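Local coordinates for fatty acid/retinol binding protein protein 7, isoform A, confirmed BY transcript evidence (Caenorhabditis elegans, PDB 2W9Y) that probably binds fatty acids such as oleic acid, and retinoids, as a small, secreted, all-helical lipid carrier of the nematode FAR family, at residues 1-6 and 100-105; 14-19 and 93-98; 36-41 and 53-58. One frame throughout, in Å; residues are numbered along the deposited sequence.

Overall arrangement
Contacts 1 and 2 both use helix 82-104: residues 14-19 pack on its 93-98 turns, where the centre of contact 2 lies about 3 Å from the centre of the chain, and residues 1-6 reach its C-terminal end. The centres of these two contacts lie about 12 Å apart. Contact 3 joins helices 32-39 and 51-58 at the periphery, about 17 Å from the chain centre. It meets contact 1 directly, since Thr103 CB packs 3.8 Å from Phe39 CD2, although their centres are about 15 Å apart. Contacts 2 and 3 do not touch, with nearest atoms about 7 Å apart. A sulfate ion, probably from the crystallisation liquor, sits beside contact 1.

Contact 1. Residues 1-6 and 100-105; sequences GAMSVA and CSLTVG. With SO4 (sulfate ion), chain B.
In this all-helical FAR-family fold, the N-terminal loop lies against the last turn of helix 82-104, with Leu102 packed on Met3, Ser4 and Val5. Gly105 ends that helix in a Schellman motif, its positive phi of 74° allowing the chain to turn off. No hydrogen bond spans the two segments, so packing carries the contact. The Leu102 isobutyl group meets mainly backbone: its CG lies 3.4 Å from Met3 O, and its CD2 comes within 3.8 Å of Val5 CA. The side chains of Val5 and Leu102 cross at about a right angle, CG2 to CD2. Replacing Leu102 by an alanine would probably open a gap beneath the Met3 carbonyl and leave Val5 CG2 without its apolar partner here. The Met3 chain folds at chi2 (-73°) and chi3 (-61°), which carries CE to 3.2 Å from Thr103 OG1. That hydroxyl is hydrogen-bonded to Leu99 O, one turn back in the helix, and touches the methyl by packing. On the outer side, Gly1 N makes a weak hydrogen bond to O1 of a sulfate ion (3.1 Å), and Ala6 CB lies 3.4 Å from sulfate O4.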
ATOM      1  N   GLY A   1      -5.651  16.588  -1.022  1.00 25.19           N
ATOM      2  CA  GLY A   1      -5.288  17.267   0.267  1.00 23.26           C
ATOM      3  C   GLY A   1      -3.775  17.162   0.481  1.00 22.78           C
ATOM      4  O   GLY A   1      -3.008  17.272  -0.502  1.00 22.77           O
ATOM      5  N   ALA A   2      -3.333  16.967   1.729  1.00 20.74           N
ATOM      6  CA  ALA A   2      -1.890  16.973   1.974  1.00 20.03           C
ATOM      7  C   ALA A   2      -1.122  15.917   1.140  1.00 19.37           C
ATOM      8  O   ALA A   2       0.013  16.179   0.650  1.00 17.41           O
ATOM      9  CB  ALA A   2      -1.608  16.791   3.427  1.00 19.51           C
ATOM     10  N   MET A   3      -1.690  14.709   1.017  1.00 19.36           N
ATOM     11  CA  MET A   3      -0.944  13.637   0.361  1.00 19.62           C
ATOM     12  C   MET A   3      -0.766  13.649  -1.161  1.00 20.87           C
ATOM     13  O   MET A   3       0.243  13.139  -1.663  1.00 23.71           O
ATOM     14  CB  MET A   3      -1.442  12.288   0.845  1.00 19.14           C
ATOM     15  CG  MET A   3      -1.028  12.052   2.292  1.00 19.25           C
ATOM     16  SD  MET A   3       0.770  11.707   2.433  1.00 24.07           S
ATOM     17  CE  MET A   3       0.894  10.214   1.441  1.00 23.57           C
ATOM     18  N   SER A   4      -1.710  14.199  -1.906  1.00 20.96           N
ATOM     19  CA  SER A   4      -1.637  14.205  -3.378  1.00 18.83           C
ATOM     20  C   SER A   4      -1.729  12.770  -3.986  1.00 17.02           C
ATOM     21  O   SER A   4      -1.097  12.491  -5.004  1.00 14.73           O
ATOM     22  CB  SER A   4      -0.359  14.894  -3.916  1.00 19.69           C
ATOM     23  OG  SER A   4      -0.117  16.211  -3.435  1.00 22.92           O
ATOM     24  N   VAL A   5      -2.532  11.892  -3.411  1.00 15.76           N
ATOM     25  CA  VAL A   5      -2.783  10.544  -4.044  1.00 15.44           C
ATOM     26  C   VAL A   5      -3.250  10.603  -5.495  1.00 14.57           C
ATOM     27  O   VAL A   5      -2.918   9.748  -6.314  1.00 14.65           O
ATOM     28  CB  VAL A   5      -3.862   9.762  -3.252  1.00 18.00           C
ATOM     29  CG1 VAL A   5      -4.379   8.582  -4.088  1.00 16.68           C
ATOM     30  CG2 VAL A   5      -3.224   9.240  -1.909  1.00 20.97           C
ATOM     31  N   ALA A   6      -4.022  11.618  -5.832  1.00 13.94           N
ATOM     32  CA  ALA A   6      -4.548  11.721  -7.173  1.00 12.92           C
ATOM     33  C   ALA A   6      -3.473  11.957  -8.220  1.00 12.56           C
ATOM     34  O   ALA A   6      -3.697  11.701  -9.419  1.00 12.92           O
ATOM     35  CB  ALA A   6      -5.563  12.855  -7.236  1.00 15.15           C
ATOM     36  N   CYS A 100       5.299   5.588   0.551  1.00 15.11           N
ATOM     37  CA  CYS A 100       6.507   6.169   1.190  1.00 17.36           C
ATOM     38  C   CYS A 100       7.110   7.277   0.282  1.00 16.39           C
ATOM     39  O   CYS A 100       7.388   8.363   0.714  1.00 15.67           O
ATOM     40  CB  CYS A 100       7.554   5.088   1.473  1.00 19.12           C
ATOM     41  SG  CYS A 100       9.078   5.745   2.200  1.00 27.81           S
ATOM     42  N   SER A 101       7.222   7.019  -1.009  1.00 15.55           N
ATOM     43  CA  SER A 101       7.858   7.992  -1.924  1.00 13.69           C
ATOM     44  C   SER A 101       6.985   9.235  -2.021  1.00 13.54           C
ATOM     45  O   SER A 101       7.517  10.367  -2.050  1.00 14.35           O
ATOM     46  CB  SER A 101       8.030   7.336  -3.295  1.00 13.25           C
ATOM     47  OG  SER A 101       8.996   6.284  -3.156  1.00 14.17           O
ATOM     48  N   LEU A 102       5.667   9.030  -2.090  1.00 13.77           N
ATOM     49  CA  LEU A 102       4.727  10.103  -2.204  1.00 15.24           C
ATOM     50  C   LEU A 102       4.879  10.983  -0.967  1.00 16.68           C
ATOM     51  O   LEU A 102       4.919  12.232  -1.060  1.00 17.30           O
ATOM     52  CB  LEU A 102       3.272   9.553  -2.416  1.00 15.27           C
ATOM     53  CG  LEU A 102       2.195  10.606  -2.678  1.00 16.27           C
ATOM     54  CD1 LEU A 102       2.479  11.499  -3.892  1.00 16.86           C
ATOM     55  CD2 LEU A 102       0.758   9.957  -2.688  1.00 16.84           C
ATOM     56  N   THR A 103       5.029  10.353   0.187  1.00 16.63           N
ATOM     57  CA  THR A 103       5.115  11.100   1.445  1.00 17.52           C
ATOM     58  C   THR A 103       6.413  11.935   1.510  1.00 18.08           C
ATOM     59  O   THR A 103       6.389  13.090   1.937  1.00 19.61           O
ATOM     60  CB  THR A 103       5.048  10.144   2.656  1.00 17.33           C
ATOM     61  OG1 THR A 103       3.762   9.490   2.646  1.00 19.60           O
ATOM     62  CG2 THR A 103       5.291  10.948   3.967  1.00 17.52           C
ATOM     63  N   VAL A 104       7.533  11.358   1.089  1.00 17.39           N
ATOM     64  CA  VAL A 104       8.807  12.011   1.232  1.00 19.08           C
ATOM     65  C   VAL A 104       9.215  12.873   0.044  1.00 20.19           C
ATOM     66  O   VAL A 104      10.290  13.458   0.064  1.00 21.88           O
ATOM     67  CB  VAL A 104       9.919  11.035   1.581  1.00 18.78           C
ATOM     68  CG1 VAL A 104       9.570  10.240   2.829  1.00 19.06           C
ATOM     69  CG2 VAL A 104      10.160  10.122   0.444  1.00 20.64           C
ATOM     70  N   GLY A 105       8.390  12.920  -0.993  1.00 20.09           N
ATOM     71  CA  GLY A 105       8.710  13.653  -2.216  1.00 21.02           C
ATOM     72  C   GLY A 105       9.738  13.069  -3.153  1.00 20.95           C
ATOM     73  O   GLY A 105      10.450  13.829  -3.815  1.00 22.86           O
TER
HETATM   74  S   SO4 B1139      -5.094  16.623  -4.511  1.00 45.21           S
HETATM   75  O1  SO4 B1139      -3.960  16.862  -3.645  1.00 46.00           O
HETATM   76  O2  SO4 B1139      -6.182  16.050  -3.721  1.00 47.71           O
HETATM   77  O3  SO4 B1139      -5.501  17.881  -5.143  1.00 46.42           O
HETATM   78  O4  SO4 B1139      -4.633  15.626  -5.489  1.00 48.70           O

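Contact 2. Residues 14-19 and 93-98; sequences NFFPTE and HMVTTT
Val95 CG1 stands almost exactly above the middle of the Phe16 ring, 3.6 Å from the ring centroid and only 9° off the ring normal, which is the geometry of a CH-pi contact. The methyl is nearly equidistant from all six ring carbons, with CE2 marginally nearest at 3.7 Å. Thr98 approaches the same ring differently: its CG2 lies in the ring plane at the edge, 3.9 Å from Phe16 CZ. In Thr98, CG2 stands anti to the backbone N while OG1 takes the place beside it (chi1 -60°), and this aims the methyl at the aromatic rim. The ring is therefore held from two directions, one methyl over a face and one at the edge, both from the same side of helix 82-104.

Val95 also uses its second branch. CG2 comes within 3.7 Å of Phe15 O, and Pro17 CD sits 4.0 Å from both Val95 methyls, so the valine is wedged among three successive residues of the opposing segment. Phe15 and Met94 meet at about a right angle: Met94 CE touches Phe15 CB at 3.6 Å and approaches the ring obliquely. Bends at chi2 and chi3 of Met94 bring that methyl round to the phenylalanine. Leu116 of helix 111-121 touches both Phe15 and Met94, which ties this patch to a third helix.

Pro17 occupies the N-cap position of helix 18-26. All six touching residues are buried, their contacts are apolar and no hydrogen bond crosses the interface: this is hydrophobic core packing in an all-helical fold, with the segment leading into one helix laid on the long helix 82-104.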
ATOM      1  N   ASN A  14      -4.613   1.698  -9.492  1.00 12.38           N
ATOM      2  CA  ASN A  14      -5.305   0.446  -9.677  1.00 11.85           C
ATOM      3  C   ASN A  14      -5.058  -0.619  -8.620  1.00 10.52           C
ATOM      4  O   ASN A  14      -6.021  -1.330  -8.241  1.00 10.37           O
ATOM      5  CB  ASN A  14      -4.963  -0.182 -11.027  1.00 10.90           C
ATOM      6  CG  ASN A  14      -5.642   0.469 -12.185  1.00 12.76           C
ATOM      7  OD1 ASN A  14      -6.455   1.375 -12.019  1.00 14.63           O
ATOM      8  ND2 ASN A  14      -5.271   0.050 -13.397  1.00 14.36           N
ATOM      9  N   PHE A  15      -3.806  -0.741  -8.130  1.00 10.07           N
ATOM     10  CA  PHE A  15      -3.414  -1.785  -7.184  1.00  9.46           C
ATOM     11  C   PHE A  15      -3.596  -1.423  -5.680  1.00  8.64           C
ATOM     12  O   PHE A  15      -3.379  -2.266  -4.823  1.00  9.32           O
ATOM     13  CB  PHE A  15      -1.925  -2.171  -7.404  1.00  9.03           C
ATOM     14  CG  PHE A  15      -1.722  -2.903  -8.655  1.00 12.18           C
ATOM     15  CD1 PHE A  15      -2.179  -4.217  -8.778  1.00 10.23           C
ATOM     16  CD2 PHE A  15      -1.160  -2.288  -9.747  1.00 11.95           C
ATOM     17  CE1 PHE A  15      -2.053  -4.909  -9.994  1.00 12.12           C
ATOM     18  CE2 PHE A  15      -0.956  -2.993 -10.943  1.00 14.77           C
ATOM     19  CZ  PHE A  15      -1.405  -4.277 -11.073  1.00  9.68           C
ATOM     20  N   PHE A  16      -3.936  -0.174  -5.365  1.00  8.60           N
ATOM     21  CA  PHE A  16      -3.986   0.265  -3.962  1.00  8.17           C
ATOM     22  C   PHE A  16      -5.190  -0.388  -3.223  1.00  8.33           C
ATOM     23  O   PHE A  16      -6.303  -0.257  -3.692  1.00  9.34           O
ATOM     24  CB  PHE A  16      -4.128   1.826  -3.855  1.00 10.15           C
ATOM     25  CG  PHE A  16      -2.801   2.537  -3.674  1.00 11.06           C
ATOM     26  CD1 PHE A  16      -1.790   2.494  -4.667  1.00 12.66           C
ATOM     27  CD2 PHE A  16      -2.529   3.187  -2.494  1.00 13.40           C
ATOM     28  CE1 PHE A  16      -0.560   3.115  -4.456  1.00 12.64           C
ATOM     29  CE2 PHE A  16      -1.330   3.824  -2.280  1.00 13.24           C
ATOM     30  CZ  PHE A  16      -0.331   3.785  -3.253  1.00 12.41           C
ATOM     31  N   PRO A  17      -4.945  -1.097  -2.113  1.00  7.53           N
ATOM     32  CA  PRO A  17      -6.130  -1.470  -1.276  1.00  7.76           C
ATOM     33  C   PRO A  17      -6.851  -0.244  -0.746  1.00  8.27           C
ATOM     34  O   PRO A  17      -6.248   0.818  -0.585  1.00  9.16           O
ATOM     35  CB  PRO A  17      -5.523  -2.248  -0.111  1.00  8.17           C
ATOM     36  CG  PRO A  17      -4.148  -2.799  -0.671  1.00  7.92           C
ATOM     37  CD  PRO A  17      -3.669  -1.641  -1.536  1.00  7.46           C
ATOM     38  N   THR A  18      -8.148  -0.391  -0.508  1.00  8.45           N
ATOM     39  CA  THR A  18      -9.015   0.681   0.012  1.00  9.35           C
ATOM     40  C   THR A  18      -8.452   1.299   1.276  1.00 10.20           C
ATOM     41  O   THR A  18      -8.415   2.582   1.409  1.00 10.42           O
ATOM     42  CB  THR A  18     -10.478   0.211   0.187  1.00  8.21           C
ATOM     43  OG1 THR A  18     -11.009  -0.033  -1.144  1.00 10.89           O
ATOM     44  CG2 THR A  18     -11.333   1.363   0.822  1.00  7.67           C
ATOM     45  N   GLU A  19      -7.946   0.427   2.156  1.00  9.52           N
ATOM     46  CA  GLU A  19      -7.469   0.925   3.420  1.00 10.42           C
ATOM     47  C   GLU A  19      -6.243   1.867   3.267  1.00 10.36           C
ATOM     48  O   GLU A  19      -6.169   2.871   3.984  1.00  8.43           O
ATOM     49  CB  GLU A  19      -7.205  -0.198   4.428  1.00 12.25           C
ATOM     50  CG  GLU A  19      -6.262  -1.343   3.892  1.00 10.98           C
ATOM     51  CD  GLU A  19      -7.024  -2.522   3.242  1.00 12.24           C
ATOM     52  OE1 GLU A  19      -6.523  -3.703   3.342  1.00 15.65           O
ATOM     53  OE2 GLU A  19      -8.093  -2.295   2.612  1.00 13.46           O
ATOM     54  N   HIS A  93       4.217  -4.699  -1.475  1.00 10.93           N
ATOM     55  CA  HIS A  93       5.524  -4.022  -1.522  1.00 12.19           C
ATOM     56  C   HIS A  93       5.490  -2.845  -2.471  1.00 11.90           C
ATOM     57  O   HIS A  93       5.980  -1.756  -2.109  1.00 13.08           O
ATOM     58  CB  HIS A  93       6.634  -4.971  -1.894  1.00 12.86           C
ATOM     59  CG  HIS A  93       7.997  -4.399  -1.723  1.00 20.33           C
ATOM     60  ND1 HIS A  93       8.768  -3.949  -2.778  1.00 25.27           N
ATOM     61  CD2 HIS A  93       8.755  -4.239  -0.609  1.00 25.94           C
ATOM     62  CE1 HIS A  93       9.939  -3.535  -2.322  1.00 25.48           C
ATOM     63  NE2 HIS A  93       9.958  -3.702  -1.012  1.00 27.08           N
ATOM     64  N   MET A  94       4.871  -3.002  -3.639  1.00  9.20           N
ATOM     65  CA  MET A  94       4.760  -1.879  -4.576  1.00 10.31           C
ATOM     66  C   MET A  94       3.987  -0.713  -3.940  1.00 10.05           C
ATOM     67  O   MET A  94       4.454   0.447  -3.942  1.00  9.98           O
ATOM     68  CB  MET A  94       4.092  -2.318  -5.893  1.00  9.42           C
ATOM     69  CG  MET A  94       4.178  -1.305  -7.012  1.00 11.91           C
ATOM     70  SD  MET A  94       2.922   0.031  -6.980  1.00 14.86           S
ATOM     71  CE  MET A  94       1.393  -0.883  -7.342  1.00 13.30           C
ATOM     72  N   VAL A  95       2.812  -1.020  -3.376  1.00  9.35           N
ATOM     73  CA  VAL A  95       1.984   0.014  -2.753  1.00  9.71           C
ATOM     74  C   VAL A  95       2.666   0.746  -1.606  1.00 11.06           C
ATOM     75  O   VAL A  95       2.579   2.023  -1.494  1.00  9.79           O
ATOM     76  CB  VAL A  95       0.658  -0.635  -2.257  1.00 10.84           C
ATOM     77  CG1 VAL A  95      -0.174   0.376  -1.547  1.00 10.52           C
ATOM     78  CG2 VAL A  95      -0.139  -1.201  -3.467  1.00  8.82           C
ATOM     79  N   THR A  96       3.389  -0.013  -0.789  0.50 10.56           N
ATOM     80  CA  THR A  96       4.078   0.552   0.383  0.50 10.83           C
ATOM     81  C   THR A  96       5.138   1.522  -0.082  0.50 11.58           C
ATOM     82  O   THR A  96       5.150   2.682   0.341  0.50 11.96           O
ATOM     83  CB  THR A  96       4.760  -0.529   1.207  0.50 10.35           C
ATOM     84  OG1 THR A  96       3.783  -1.436   1.732  0.50 10.53           O
ATOM     85  CG2 THR A  96       5.552   0.088   2.345  0.50 10.23           C
ATOM     86  N   THR A  97       6.004   1.049  -0.981  1.00 11.96           N
ATOM     87  CA  THR A  97       7.110   1.873  -1.569  1.00 13.06           C
ATOM     88  C   THR A  97       6.546   3.173  -2.163  1.00 13.03           C
ATOM     89  O   THR A  97       7.062   4.279  -1.930  1.00 12.25           O
ATOM     90  CB  THR A  97       7.795   1.128  -2.725  1.00 12.83           C
ATOM     91  OG1 THR A  97       8.447  -0.014  -2.202  1.00 17.82           O
ATOM     92  CG2 THR A  97       8.881   1.978  -3.342  1.00 16.84           C
ATOM     93  N   THR A  98       5.468   3.058  -2.930  1.00 10.88           N
ATOM     94  CA  THR A  98       4.848   4.232  -3.485  1.00 12.91           C
ATOM     95  C   THR A  98       4.396   5.246  -2.481  1.00 13.27           C
ATOM     96  O   THR A  98       4.643   6.460  -2.647  1.00 13.83           O
ATOM     97  CB  THR A  98       3.600   3.810  -4.323  1.00 12.71           C
ATOM     98  OG1 THR A  98       4.034   2.951  -5.377  1.00 15.28           O
ATOM     99  CG2 THR A  98       2.925   4.994  -4.949  1.00 14.14           C
TER

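Contact 3. Residues 36-41 and 53-58; sequences HEVFQK and DEVSKK
Val38 and Glu54 meet where helices 32-39 and 51-58, consecutive in this all-helical fold, pack together. Val38 splits its two methyls between different partners. CG1 lies 3.7 Å from Glu54 CB and only 3.2 Å from Glu54 OE1, the two side chains crossing obliquely, while CG2 rests 3.7 Å from Lys58 CD. Val38 and Lys58 slide past each other in opposite directions, so the aliphatic part of the lysine lies along the valine. Deeper in, Val55 CG2 is 4.1 Å from Val38 CG1, and it approaches the Phe39 ring obliquely at CE1.

Glu54 pays for this packing. Its chain extends beyond CG, taking OE1 against the valine methyl, and that oxygen is buried by the contact with no polar partner in the model. Lys41 NZ is 5.6 Å from Glu54 OE1, too far for a bond, but its charge would probably offset some of the cost of keeping the carboxylate ionised.

On the solvent-exposed side, Lys58 NZ forms a salt bridge to Glu37 OE2, a weak hydrogen bond of 3.1 Å. The two chains cross at about a right angle.

Further out, Val55 is backed by Leu35 of helix 32-39 and by Leu62 and Leu66 of helix 60-75, while Phe39 packs on Cys100, Thr103 and Val104 of helix 82-104. The apolar side of the pair thus continues into the body of the protein. The end of the lysine in the salt bridge is strained or doubtfully placed, its chi4 of 25° being away from a staggered value; consistent with the weak bond, Lys58 CE lies as near to Glu37 OE2 as NZ does, 3.1 Å.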
ATOM      1  N   HIS A  36       6.633  12.166   6.993  1.00 13.45           N
ATOM      2  CA  HIS A  36       7.854  12.581   6.314  1.00 14.76           C
ATOM      3  C   HIS A  36       9.050  12.382   7.217  1.00 16.08           C
ATOM      4  O   HIS A  36      10.007  11.724   6.827  1.00 16.25           O
ATOM      5  CB  HIS A  36       7.737  14.099   5.931  1.00 15.68           C
ATOM      6  CG  HIS A  36       8.758  14.565   4.941  1.00 18.14           C
ATOM      7  ND1 HIS A  36      10.060  14.842   5.284  1.00 22.01           N
ATOM      8  CD2 HIS A  36       8.647  14.860   3.631  1.00 19.30           C
ATOM      9  CE1 HIS A  36      10.731  15.235   4.219  1.00 19.87           C
ATOM     10  NE2 HIS A  36       9.891  15.275   3.200  1.00 22.51           N
ATOM     11  N   GLU A  37       9.044  12.986   8.403  1.00 15.81           N
ATOM     12  CA  GLU A  37      10.195  12.836   9.317  1.00 17.95           C
ATOM     13  C   GLU A  37      10.551  11.342   9.578  1.00 17.19           C
ATOM     14  O   GLU A  37      11.738  10.924   9.588  1.00 17.80           O
ATOM     15  CB  GLU A  37       9.879  13.604  10.615  1.00 18.30           C
ATOM     16  CG  GLU A  37      10.997  13.861  11.631  1.00 23.26           C
ATOM     17  CD  GLU A  37      10.450  14.433  12.967  1.00 29.88           C
ATOM     18  OE1 GLU A  37       9.288  14.927  12.994  1.00 29.26           O
ATOM     19  OE2 GLU A  37      11.187  14.405  13.994  1.00 34.92           O
ATOM     20  N   VAL A  38       9.555  10.514   9.773  1.00 17.32           N
ATOM     21  CA  VAL A  38       9.846   9.131  10.146  1.00 18.58           C
ATOM     22  C   VAL A  38      10.312   8.348   8.966  1.00 19.61           C
ATOM     23  O   VAL A  38      11.312   7.620   9.091  1.00 20.44           O
ATOM     24  CB  VAL A  38       8.626   8.398  10.747  1.00 18.69           C
ATOM     25  CG1 VAL A  38       8.948   6.894  10.907  1.00 19.10           C
ATOM     26  CG2 VAL A  38       8.305   8.995  12.072  1.00 20.04           C
ATOM     27  N   PHE A  39       9.633   8.485   7.816  1.00 21.20           N
ATOM     28  CA  PHE A  39       9.943   7.662   6.623  1.00 23.74           C
ATOM     29  C   PHE A  39      11.304   8.072   6.055  1.00 25.94           C
ATOM     30  O   PHE A  39      11.995   7.264   5.465  1.00 26.10           O
ATOM     31  CB  PHE A  39       8.899   7.777   5.488  1.00 23.04           C
ATOM     32  CG  PHE A  39       7.522   7.254   5.823  1.00 24.09           C
ATOM     33  CD1 PHE A  39       7.263   6.531   7.001  1.00 26.62           C
ATOM     34  CD2 PHE A  39       6.466   7.488   4.939  1.00 24.87           C
ATOM     35  CE1 PHE A  39       5.960   6.082   7.299  1.00 25.66           C
ATOM     36  CE2 PHE A  39       5.189   7.045   5.204  1.00 25.48           C
ATOM     37  CZ  PHE A  39       4.922   6.318   6.391  1.00 25.40           C
ATOM     38  N   GLN A  40      11.692   9.327   6.257  1.00 28.90           N
ATOM     39  CA  GLN A  40      12.981   9.839   5.738  1.00 32.26           C
ATOM     40  C   GLN A  40      14.191   9.135   6.410  1.00 33.85           C
ATOM     41  O   GLN A  40      15.327   9.142   5.876  1.00 32.91           O
ATOM     42  CB  GLN A  40      13.060  11.370   5.901  1.00 32.31           C
ATOM     43  CG  GLN A  40      14.054  12.126   4.991  1.00 36.39           C
ATOM     44  CD  GLN A  40      14.256  13.594   5.469  1.00 39.61           C
ATOM     45  OE1 GLN A  40      13.742  13.966   6.530  1.00 40.06           O
ATOM     46  NE2 GLN A  40      15.001  14.414   4.693  1.00 41.23           N
ATOM     47  N   LYS A  41      13.943   8.542   7.577  1.00 35.36           N
ATOM     48  CA  LYS A  41      14.963   7.741   8.238  1.00 38.05           C
ATOM     49  C   LYS A  41      15.199   6.409   7.512  1.00 39.51           C
ATOM     50  O   LYS A  41      16.288   5.846   7.599  1.00 39.52           O
ATOM     51  CB  LYS A  41      14.635   7.531   9.721  1.00 38.29           C
ATOM     52  CG  LYS A  41      14.810   8.814  10.582  1.00 39.45           C
ATOM     53  CD  LYS A  41      14.664   8.520  12.098  1.00 41.26           C
ATOM     54  CE  LYS A  41      15.716   7.504  12.634  1.00 41.14           C
ATOM     55  NZ  LYS A  41      15.799   7.448  14.137  1.00 40.52           N
ATOM     56  N   ASP A  53       5.707   1.791  15.275  1.00 24.40           N
ATOM     57  CA  ASP A  53       6.323   2.182  16.522  1.00 25.21           C
ATOM     58  C   ASP A  53       6.860   3.608  16.460  1.00 24.09           C
ATOM     59  O   ASP A  53       6.522   4.439  17.285  1.00 23.93           O
ATOM     60  CB  ASP A  53       7.434   1.203  16.786  1.00 25.98           C
ATOM     61  CG  ASP A  53       7.152  -0.149  16.131  1.00 30.99           C
ATOM     62  OD1 ASP A  53       6.992  -1.119  16.889  1.00 36.31           O
ATOM     63  OD2 ASP A  53       7.056  -0.257  14.866  1.00 33.72           O
ATOM     64  N   GLU A  54       7.672   3.915  15.466  1.00 23.52           N
ATOM     65  CA  GLU A  54       8.234   5.251  15.346  1.00 23.08           C
ATOM     66  C   GLU A  54       7.187   6.359  15.114  1.00 21.38           C
ATOM     67  O   GLU A  54       7.250   7.453  15.729  1.00 21.01           O
ATOM     68  CB  GLU A  54       9.229   5.263  14.190  1.00 24.85           C
ATOM     69  CG  GLU A  54      10.498   4.462  14.479  1.00 28.59           C
ATOM     70  CD  GLU A  54      11.287   4.184  13.204  1.00 34.52           C
ATOM     71  OE1 GLU A  54      11.116   4.949  12.229  1.00 36.64           O
ATOM     72  OE2 GLU A  54      12.074   3.206  13.164  1.00 36.90           O
ATOM     73  N   VAL A  55       6.232   6.095  14.231  1.00 18.34           N
ATOM     74  CA  VAL A  55       5.185   7.060  14.025  1.00 16.13           C
ATOM     75  C   VAL A  55       4.388   7.313  15.295  1.00 16.29           C
ATOM     76  O   VAL A  55       4.039   8.473  15.602  1.00 15.46           O
ATOM     77  CB  VAL A  55       4.186   6.619  12.886  1.00 14.78           C
ATOM     78  CG1 VAL A  55       2.990   7.574  12.811  1.00 14.86           C
ATOM     79  CG2 VAL A  55       4.868   6.472  11.477  1.00 16.23           C
ATOM     80  N   SER A  56       4.085   6.251  16.047  0.50 15.92           N
ATOM     81  CA  SER A  56       3.122   6.388  17.155  0.50 16.16           C
ATOM     82  C   SER A  56       3.785   7.132  18.316  0.50 16.71           C
ATOM     83  O   SER A  56       3.127   7.835  19.070  0.50 17.15           O
ATOM     84  CB  SER A  56       2.605   5.019  17.609  0.50 15.64           C
ATOM     85  OG  SER A  56       2.187   4.223  16.508  0.50 12.85           O
ATOM     86  N   LYS A  57       5.096   6.975  18.419  1.00 17.05           N
ATOM     87  CA  LYS A  57       5.939   7.713  19.370  0.50 18.74           C
ATOM     88  C   LYS A  57       5.718   9.220  19.194  1.00 19.04           C
ATOM     89  O   LYS A  57       5.677   9.988  20.154  1.00 19.18           O
ATOM     90  CB  LYS A  57       7.413   7.371  19.096  0.50 18.56           C
ATOM     91  CG  LYS A  57       8.458   8.397  19.593  0.50 20.77           C
ATOM     92  CD  LYS A  57       9.834   7.732  19.857  0.50 22.09           C
ATOM     93  CE  LYS A  57      10.779   8.636  20.669  0.50 21.57           C
ATOM     94  NZ  LYS A  57      11.724   7.858  21.537  0.50 19.66           N
ATOM     95  N   LYS A  58       5.585   9.627  17.935  1.00 18.69           N
ATOM     96  CA  LYS A  58       5.420  11.028  17.594  1.00 18.72           C
ATOM     97  C   LYS A  58       3.976  11.519  17.572  1.00 17.69           C
ATOM     98  O   LYS A  58       3.740  12.666  17.878  1.00 19.06           O
ATOM     99  CB  LYS A  58       6.106  11.293  16.271  1.00 18.91           C
ATOM    100  CG  LYS A  58       7.612  11.435  16.435  1.00 21.40           C
ATOM    101  CD  LYS A  58       8.349  11.044  15.195  1.00 26.33           C
ATOM    102  CE  LYS A  58       9.652  11.874  15.007  1.00 30.10           C
ATOM    103  NZ  LYS A  58      10.249  12.446  16.275  1.00 31.84           N
TER